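PDB 5Z5C: cysteine synthase from Fusobacterium nucleatum subsp. nucleatum, which binds pyridoxal 5'-phosphate and probably uses it to make cysteine or to break it down with release of hydrogen sulfide. Local coordinates for residues P214-T219 against S253-D258. Sequence-based numbering, arbitrary orientation.
Sequences PLNSPT and SVDDGD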
ATOM      1  N   PRO B 214       0.403 -16.047  19.217  1.00 39.50           N
ATOM      2  CA  PRO B 214       0.096 -17.327  18.581  1.00 40.05           C
ATOM      3  C   PRO B 214       0.061 -18.494  19.589  1.00 41.94           C
ATOM      4  O   PRO B 214       0.943 -18.633  20.411  1.00 40.92           O
ATOM      5  CB  PRO B 214       1.253 -17.540  17.605  1.00 40.12           C
ATOM      6  CG  PRO B 214       2.272 -16.534  17.940  1.00 40.19           C
ATOM      7  CD  PRO B 214       1.803 -15.676  19.071  1.00 39.62           C
ATOM      8  N   LEU B 215      -0.967 -19.323  19.512  1.00 44.24           N
ATOM      9  CA  LEU B 215      -1.053 -20.578  20.278  1.00 45.48           C
ATOM     10  C   LEU B 215       0.141 -21.524  20.044  1.00 46.70           C
ATOM     11  O   LEU B 215       0.537 -22.256  20.964  1.00 47.56           O
ATOM     12  CB  LEU B 215      -2.348 -21.274  19.901  1.00 46.70           C
ATOM     13  CG  LEU B 215      -2.852 -22.419  20.773  1.00 48.25           C
ATOM     14  CD1 LEU B 215      -3.043 -21.965  22.217  1.00 48.08           C
ATOM     15  CD2 LEU B 215      -4.164 -22.938  20.196  1.00 48.32           C
ATOM     16  N   ASN B 216       0.721 -21.468  18.836  1.00 46.08           N
ATOM     17  CA  ASN B 216       1.938 -22.220  18.443  1.00 46.76           C
ATOM     18  C   ASN B 216       3.229 -21.716  19.115  1.00 46.46           C
ATOM     19  O   ASN B 216       4.223 -22.416  19.085  1.00 46.92           O
ATOM     20  CB  ASN B 216       2.201 -22.156  16.904  1.00 47.37           C
ATOM     21  CG  ASN B 216       0.930 -22.194  16.072  1.00 46.76           C
ATOM     22  OD1 ASN B 216       0.111 -21.274  16.145  1.00 44.60           O
ATOM     23  ND2 ASN B 216       0.753 -23.258  15.286  1.00 47.11           N
ATOM     24  N   SER B 217       3.235 -20.488  19.632  1.00 45.86           N
ATOM     25  CA  SER B 217       4.386 -19.933  20.350  1.00 46.56           C
ATOM     26  C   SER B 217       3.930 -18.849  21.310  1.00 46.48           C
ATOM     27  O   SER B 217       3.991 -17.653  20.999  1.00 44.94           O
ATOM     28  CB  SER B 217       5.443 -19.384  19.421  1.00 47.51           C
ATOM     29  OG  SER B 217       6.595 -19.051  20.178  1.00 48.96           O
ATOM     30  N   PRO B 218       3.438 -19.273  22.481  1.00 46.16           N
ATOM     31  CA  PRO B 218       2.788 -18.339  23.383  1.00 45.63           C
ATOM     32  C   PRO B 218       3.778 -17.599  24.256  1.00 46.08           C
ATOM     33  O   PRO B 218       3.931 -17.914  25.436  1.00 45.88           O
ATOM     34  CB  PRO B 218       1.834 -19.232  24.178  1.00 46.07           C
ATOM     35  CG  PRO B 218       2.527 -20.553  24.216  1.00 47.21           C
ATOM     36  CD  PRO B 218       3.302 -20.674  22.932  1.00 47.05           C
ATOM     37  N   THR B 219       4.436 -16.602  23.659  1.00 45.31           N
ATOM     38  CA  THR B 219       5.475 -15.825  24.316  1.00 45.86           C
ATOM     39  C   THR B 219       4.922 -14.931  25.394  1.00 45.78           C
ATOM     40  O   THR B 219       5.628 -14.634  26.342  1.00 44.94           O
ATOM     41  CB  THR B 219       6.246 -14.909  23.336  1.00 46.40           C
ATOM     42  OG1 THR B 219       5.307 -14.028  22.678  1.00 47.02           O
ATOM     43  CG2 THR B 219       6.967 -15.722  22.324  1.00 46.47           C
ATOM     44  N   SER B 253      -5.084 -16.169  22.492  1.00 41.62           N
ATOM     45  CA  SER B 253      -4.177 -17.044  21.766  1.00 42.41           C
ATOM     46  C   SER B 253      -4.881 -17.511  20.525  1.00 41.75           C
ATOM     47  O   SER B 253      -6.041 -17.930  20.622  1.00 40.67           O
ATOM     48  CB  SER B 253      -3.863 -18.271  22.599  1.00 44.42           C
ATOM     49  OG  SER B 253      -3.091 -17.917  23.731  1.00 46.78           O
ATOM     50  N   VAL B 254      -4.223 -17.406  19.363  1.00 40.72           N
ATOM     51  CA  VAL B 254      -4.824 -17.872  18.099  1.00 40.14           C
ATOM     52  C   VAL B 254      -3.843 -18.784  17.376  1.00 40.09           C
ATOM     53  O   VAL B 254      -2.632 -18.507  17.329  1.00 38.83           O
ATOM     54  CB  VAL B 254      -5.210 -16.699  17.171  1.00 40.22           C
ATOM     55  CG1 VAL B 254      -5.819 -17.193  15.861  1.00 39.93           C
ATOM     56  CG2 VAL B 254      -6.152 -15.732  17.886  1.00 40.13           C
ATOM     57  N   ASP B 255      -4.356 -19.885  16.828  1.00 39.62           N
ATOM     58  CA  ASP B 255      -3.505 -20.795  16.085  1.00 40.63           C
ATOM     59  C   ASP B 255      -3.185 -20.178  14.703  1.00 39.74           C
ATOM     60  O   ASP B 255      -4.087 -19.653  14.030  1.00 38.84           O
ATOM     61  CB  ASP B 255      -4.161 -22.166  15.917  1.00 41.88           C
ATOM     62  CG  ASP B 255      -3.269 -23.130  15.156  1.00 43.34           C
ATOM     63  OD1 ASP B 255      -3.229 -23.063  13.903  1.00 45.19           O
ATOM     64  OD2 ASP B 255      -2.573 -23.920  15.796  1.00 45.82           O
ATOM     65  N   ASP B 256      -1.925 -20.280  14.277  1.00 39.58           N
ATOM     66  CA  ASP B 256      -1.490 -19.627  13.035  1.00 39.25           C
ATOM     67  C   ASP B 256      -2.274 -20.069  11.761  1.00 38.92           C
ATOM     68  O   ASP B 256      -2.524 -19.267  10.863  1.00 38.64           O
ATOM     69  CB  ASP B 256       0.034 -19.637  12.893  1.00 39.57           C
ATOM     70  CG  ASP B 256       0.643 -21.012  12.643  1.00 39.82           C
ATOM     71  OD1 ASP B 256      -0.090 -21.978  12.514  1.00 39.75           O
ATOM     72  OD2 ASP B 256       1.864 -21.101  12.522  1.00 39.73           O
ATOM     73  N   GLY B 257      -2.764 -21.305  11.755  1.00 38.93           N
ATOM     74  CA  GLY B 257      -3.619 -21.825  10.665  1.00 38.28           C
ATOM     75  C   GLY B 257      -4.948 -21.109  10.585  1.00 37.01           C
ATOM     76  O   GLY B 257      -5.404 -20.768   9.495  1.00 36.23           O
ATOM     77  N   ASP B 258      -5.544 -20.905  11.755  1.00 36.53           N
ATOM     78  CA  ASP B 258      -6.826 -20.187  11.951  1.00 36.12           C
ATOM     79  C   ASP B 258      -6.687 -18.710  11.490  1.00 34.75           C
ATOM     80  O   ASP B 258      -7.599 -18.140  10.857  1.00 32.79           O
ATOM     81  CB  ASP B 258      -7.192 -20.312  13.435  1.00 36.96           C
ATOM     82  CG  ASP B 258      -8.660 -20.118  13.755  1.00 37.50           C
ATOM     83  OD1 ASP B 258      -9.505 -20.060  12.820  1.00 38.22           O
ATOM     84  OD2 ASP B 258      -8.982 -20.030  14.950  1.00 39.50           O
TER
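With chi1 at -37°, Asn216 sets its CG beside its own backbone N and aims its amide at the start of helix 256-263. Asp256 swings its carboxylate back over that amide, its CG lying between the backbone N and the carbonyl carbon (chi1 69°). The two side chains cross at about a right angle, their planes 39° apart. Asn216 OD1 accepts a hydrogen bond from Asp256 N at 2.9 Å, with the donor tilted a little from the carbonyl plane. Asn216 ND2 sits 3.2 Å from Asp256 OD1. That oxygen forms a salt bridge with Arg230. Asp255 is the N-cap of the helix, and its OD1 takes the N-H of Gly257 at 2.8 Å. Two side chains, one from each segment, thus bind the first amides of the helix. In this type II PLP fold, two neighbouring strands of a parallel sheet, 210-214 and 252-254, end here: Pro214 pairs with Val254. Leu215 N donates to Val254 O at 2.9 Å, from above the carbonyl plane. Pro214 CA brings a C-H to the same oxygen at 3.2 Å. A type I turn, Pro214 to Ser217, then leads the chain away. On the exposed side, Leu215 CD1 rests on Ser253 CB at 3.8 Å.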